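Local atomic coordinates of kappa-carrageenase (Pseudoalteromonas carrageenovora, PDB entry 1DYP), a protein that hydrolyses internal beta-1,4 linkages of kappa-carrageenan, between D-galactose 4-sulfate and 3,6-anhydro-D-galactose, through its family 16 glycoside hydrolase catalytic domain. Residues K60-R66 and N79-T85. The protein carries 1 engineered substitution. Residues are numbered along the deposited sequence; the frame is centred on the assembly and turned at random.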
loop_
_atom_site.group_PDB
_atom_site.type_symbol
_atom_site.label_atom_id
_atom_site.label_comp_id
_atom_site.label_asym_id
_atom_site.label_seq_id
_atom_site.Cartn_x
_atom_site.Cartn_y
_atom_site.Cartn_z
ATOM N N LYS A 60 -4.412 -16.037 -3.050
ATOM C CA LYS A 60 -4.809 -17.431 -3.154
ATOM C C LYS A 60 -4.062 -18.285 -2.152
ATOM O O LYS A 60 -2.940 -17.963 -1.760
ATOM C CB LYS A 60 -4.472 -17.981 -4.543
ATOM C CG LYS A 60 -5.021 -17.220 -5.731
ATOM C CD LYS A 60 -4.530 -17.884 -7.016
ATOM C CE LYS A 60 -5.032 -17.175 -8.265
ATOM N NZ LYS A 60 -4.488 -17.810 -9.506
ATOM N N ARG A 61 -4.693 -19.372 -1.729
ATOM C CA ARG A 61 -4.018 -20.309 -0.851
ATOM C C ARG A 61 -3.163 -21.051 -1.874
ATOM O O ARG A 61 -3.690 -21.718 -2.768
ATOM C CB ARG A 61 -5.014 -21.264 -0.201
ATOM C CG ARG A 61 -4.365 -22.421 0.542
ATOM C CD ARG A 61 -3.617 -21.985 1.798
ATOM N NE ARG A 61 -3.084 -23.160 2.481
ATOM C CZ ARG A 61 -1.964 -23.787 2.136
ATOM N NH1 ARG A 61 -1.234 -23.343 1.121
ATOM N NH2 ARG A 61 -1.601 -24.892 2.776
ATOM N N GLU A 62 -1.848 -20.906 -1.767
ATOM C CA GLU A 62 -0.946 -21.545 -2.708
ATOM C C GLU A 62 0.400 -21.827 -2.071
ATOM O O GLU A 62 1.213 -20.923 -1.885
ATOM C CB GLU A 62 -0.770 -20.655 -3.945
ATOM C CG GLU A 62 0.362 -21.079 -4.855
ATOM C CD GLU A 62 0.307 -20.423 -6.220
ATOM O OE1 GLU A 62 -0.310 -19.344 -6.360
ATOM O OE2 GLU A 62 0.898 -20.995 -7.159
ATOM N N SER A 63 0.625 -23.090 -1.726
ATOM C CA SER A 63 1.880 -23.483 -1.113
ATOM C C SER A 63 3.020 -23.330 -2.098
ATOM O O SER A 63 2.877 -23.620 -3.282
ATOM C CB SER A 63 1.812 -24.932 -0.642
ATOM O OG SER A 63 0.838 -25.077 0.372
ATOM N N HIS A 64 4.151 -22.860 -1.595
ATOM C CA HIS A 64 5.334 -22.675 -2.416
ATOM C C HIS A 64 6.484 -22.365 -1.482
ATOM O O HIS A 64 6.309 -22.298 -0.264
ATOM C CB HIS A 64 5.134 -21.517 -3.404
ATOM C CG HIS A 64 5.001 -20.172 -2.756
ATOM N ND1 HIS A 64 3.883 -19.791 -2.045
ATOM C CD2 HIS A 64 5.842 -19.112 -2.727
ATOM C CE1 HIS A 64 4.041 -18.554 -1.608
ATOM N NE2 HIS A 64 5.222 -18.117 -2.009
ATOM N N GLN A 65 7.667 -22.191 -2.050
ATOM C CA GLN A 65 8.830 -21.859 -1.250
ATOM C C GLN A 65 9.626 -20.791 -1.960
ATOM O O GLN A 65 9.518 -20.621 -3.175
ATOM C CB GLN A 65 9.716 -23.090 -1.020
ATOM C CG GLN A 65 10.201 -23.776 -2.292
ATOM C CD GLN A 65 11.224 -22.967 -3.075
ATOM O OE1 GLN A 65 11.300 -23.072 -4.304
ATOM N NE2 GLN A 65 12.026 -22.171 -2.373
ATOM N N ARG A 66 10.407 -20.056 -1.181
ATOM C CA ARG A 66 11.276 -19.023 -1.716
ATOM C C ARG A 66 12.240 -18.632 -0.619
ATOM O O ARG A 66 12.029 -18.966 0.549
ATOM C CB ARG A 66 10.482 -17.788 -2.169
ATOM C CG ARG A 66 9.786 -16.990 -1.067
ATOM C CD ARG A 66 9.460 -15.593 -1.596
ATOM N NE ARG A 66 8.566 -14.807 -0.744
ATOM C CZ ARG A 66 8.920 -14.202 0.387
ATOM N NH1 ARG A 66 10.167 -14.282 0.837
ATOM N NH2 ARG A 66 8.024 -13.486 1.058
ATOM N N ASN A 79 14.596 -22.108 0.594
ATOM C CA ASN A 79 13.434 -22.981 0.483
ATOM C C ASN A 79 12.463 -22.835 1.646
ATOM O O ASN A 79 11.978 -23.830 2.185
ATOM C CB ASN A 79 13.884 -24.442 0.385
ATOM C CG ASN A 79 14.869 -24.672 -0.740
ATOM O OD1 ASN A 79 14.760 -24.068 -1.805
ATOM N ND2 ASN A 79 15.833 -25.558 -0.514
ATOM N N TYR A 80 12.171 -21.595 2.020
ATOM C CA TYR A 80 11.257 -21.338 3.126
ATOM C C TYR A 80 9.820 -21.536 2.661
ATOM O O TYR A 80 9.371 -20.898 1.708
ATOM C CB TYR A 80 11.461 -19.914 3.641
ATOM C CG TYR A 80 10.768 -19.620 4.947
ATOM C CD1 TYR A 80 9.457 -19.150 4.974
ATOM C CD2 TYR A 80 11.430 -19.804 6.160
ATOM C CE1 TYR A 80 8.818 -18.866 6.184
ATOM C CE2 TYR A 80 10.804 -19.526 7.372
ATOM C CZ TYR A 80 9.501 -19.056 7.376
ATOM O OH TYR A 80 8.889 -18.772 8.572
ATOM N N PRO A 81 9.077 -22.431 3.328
ATOM C CA PRO A 81 7.689 -22.679 2.937
ATOM C C PRO A 81 6.716 -21.555 3.276
ATOM O O PRO A 81 6.672 -21.071 4.407
ATOM C CB PRO A 81 7.351 -23.974 3.669
ATOM C CG PRO A 81 8.172 -23.871 4.911
ATOM C CD PRO A 81 9.493 -23.350 4.404
ATOM N N LEU A 82 5.955 -21.135 2.268
ATOM C CA LEU A 82 4.939 -20.106 2.433
ATOM C C LEU A 82 3.637 -20.718 1.946
ATOM O O LEU A 82 3.647 -21.725 1.235
ATOM C CB LEU A 82 5.296 -18.842 1.651
ATOM C CG LEU A 82 6.536 -18.128 2.209
ATOM C CD1 LEU A 82 6.823 -16.877 1.392
ATOM C CD2 LEU A 82 6.313 -17.767 3.682
ATOM N N TYR A 83 2.514 -20.106 2.298
ATOM C CA TYR A 83 1.229 -20.706 1.968
ATOM C C TYR A 83 0.253 -19.918 1.109
ATOM O O TYR A 83 -0.779 -20.452 0.697
ATOM C CB TYR A 83 0.565 -21.104 3.285
ATOM C CG TYR A 83 1.545 -21.783 4.212
ATOM C CD1 TYR A 83 1.943 -23.099 3.991
ATOM C CD2 TYR A 83 2.142 -21.084 5.265
ATOM C CE1 TYR A 83 2.913 -23.701 4.787
ATOM C CE2 TYR A 83 3.112 -21.675 6.066
ATOM C CZ TYR A 83 3.494 -22.984 5.821
ATOM O OH TYR A 83 4.462 -23.571 6.606
ATOM N N TYR A 84 0.576 -18.659 0.835
ATOM C CA TYR A 84 -0.299 -17.823 0.028
ATOM C C TYR A 84 0.469 -16.983 -0.979
ATOM O O TYR A 84 1.615 -16.605 -0.743
ATOM C CB TYR A 84 -1.113 -16.867 0.917
ATOM C CG TYR A 84 -1.967 -17.549 1.950
ATOM C CD1 TYR A 84 -1.425 -17.970 3.164
ATOM C CD2 TYR A 84 -3.314 -17.806 1.701
ATOM C CE1 TYR A 84 -2.207 -18.633 4.108
ATOM C CE2 TYR A 84 -4.103 -18.471 2.635
ATOM C CZ TYR A 84 -3.542 -18.882 3.835
ATOM O OH TYR A 84 -4.317 -19.553 4.756
ATOM N N THR A 85 -0.168 -16.708 -2.112
ATOM C CA THR A 85 0.426 -15.851 -3.131
ATOM C C THR A 85 -0.584 -14.727 -3.297
ATOM O O THR A 85 -1.758 -14.892 -2.966
ATOM C CB THR A 85 0.629 -16.568 -4.486
ATOM O OG1 THR A 85 -0.617 -17.101 -4.954
ATOM C CG2 THR A 85 1.659 -17.684 -4.344
#
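Thr85, Leu82 and His64 meet on one face of the antiparallel hairpin of strands 54-70 and 75-95, where 60-66 pairs with 79-85, in the family 16 glycoside hydrolase domain. The hairpin illustrates how a beta bulge is absorbed: the register slips by one residue between Arg61 and His64, and Tyr83 O accepts Glu62 N at 2.7 Å from above its carbonyl plane. His64 holds its CG between backbone N and carbonyl carbon (chi1 66°), which swings the imidazole over the neighbouring strand. There Thr85 CG2 sits over a face of the His64 ring, 4.1 Å from the ring centroid, and Leu82 CB comes obliquely to within 3.5 Å of His64 CE1. The ring's rotation is fixed at both nitrogens, ND1 giving a proton to Glu62 O and NE2 bonding Ser42. Leu82 CD1 then lies over one face of the Arg66 guanidinium, whose NH2 bonds Trp41 O. On the other face of the hairpin, Arg61 CD packs on the Tyr84 ring, while NE reaches Lys251 O. A serine in place of Arg61 would probably strip the Tyr84 ring of the CD methylene packed on it and leave Lys251 O without this donor. Arg61 NH1 bonds Ser63 OG in the guanidinium plane (2.8 Å) and, weakly, Tyr83 O at 3.0 Å.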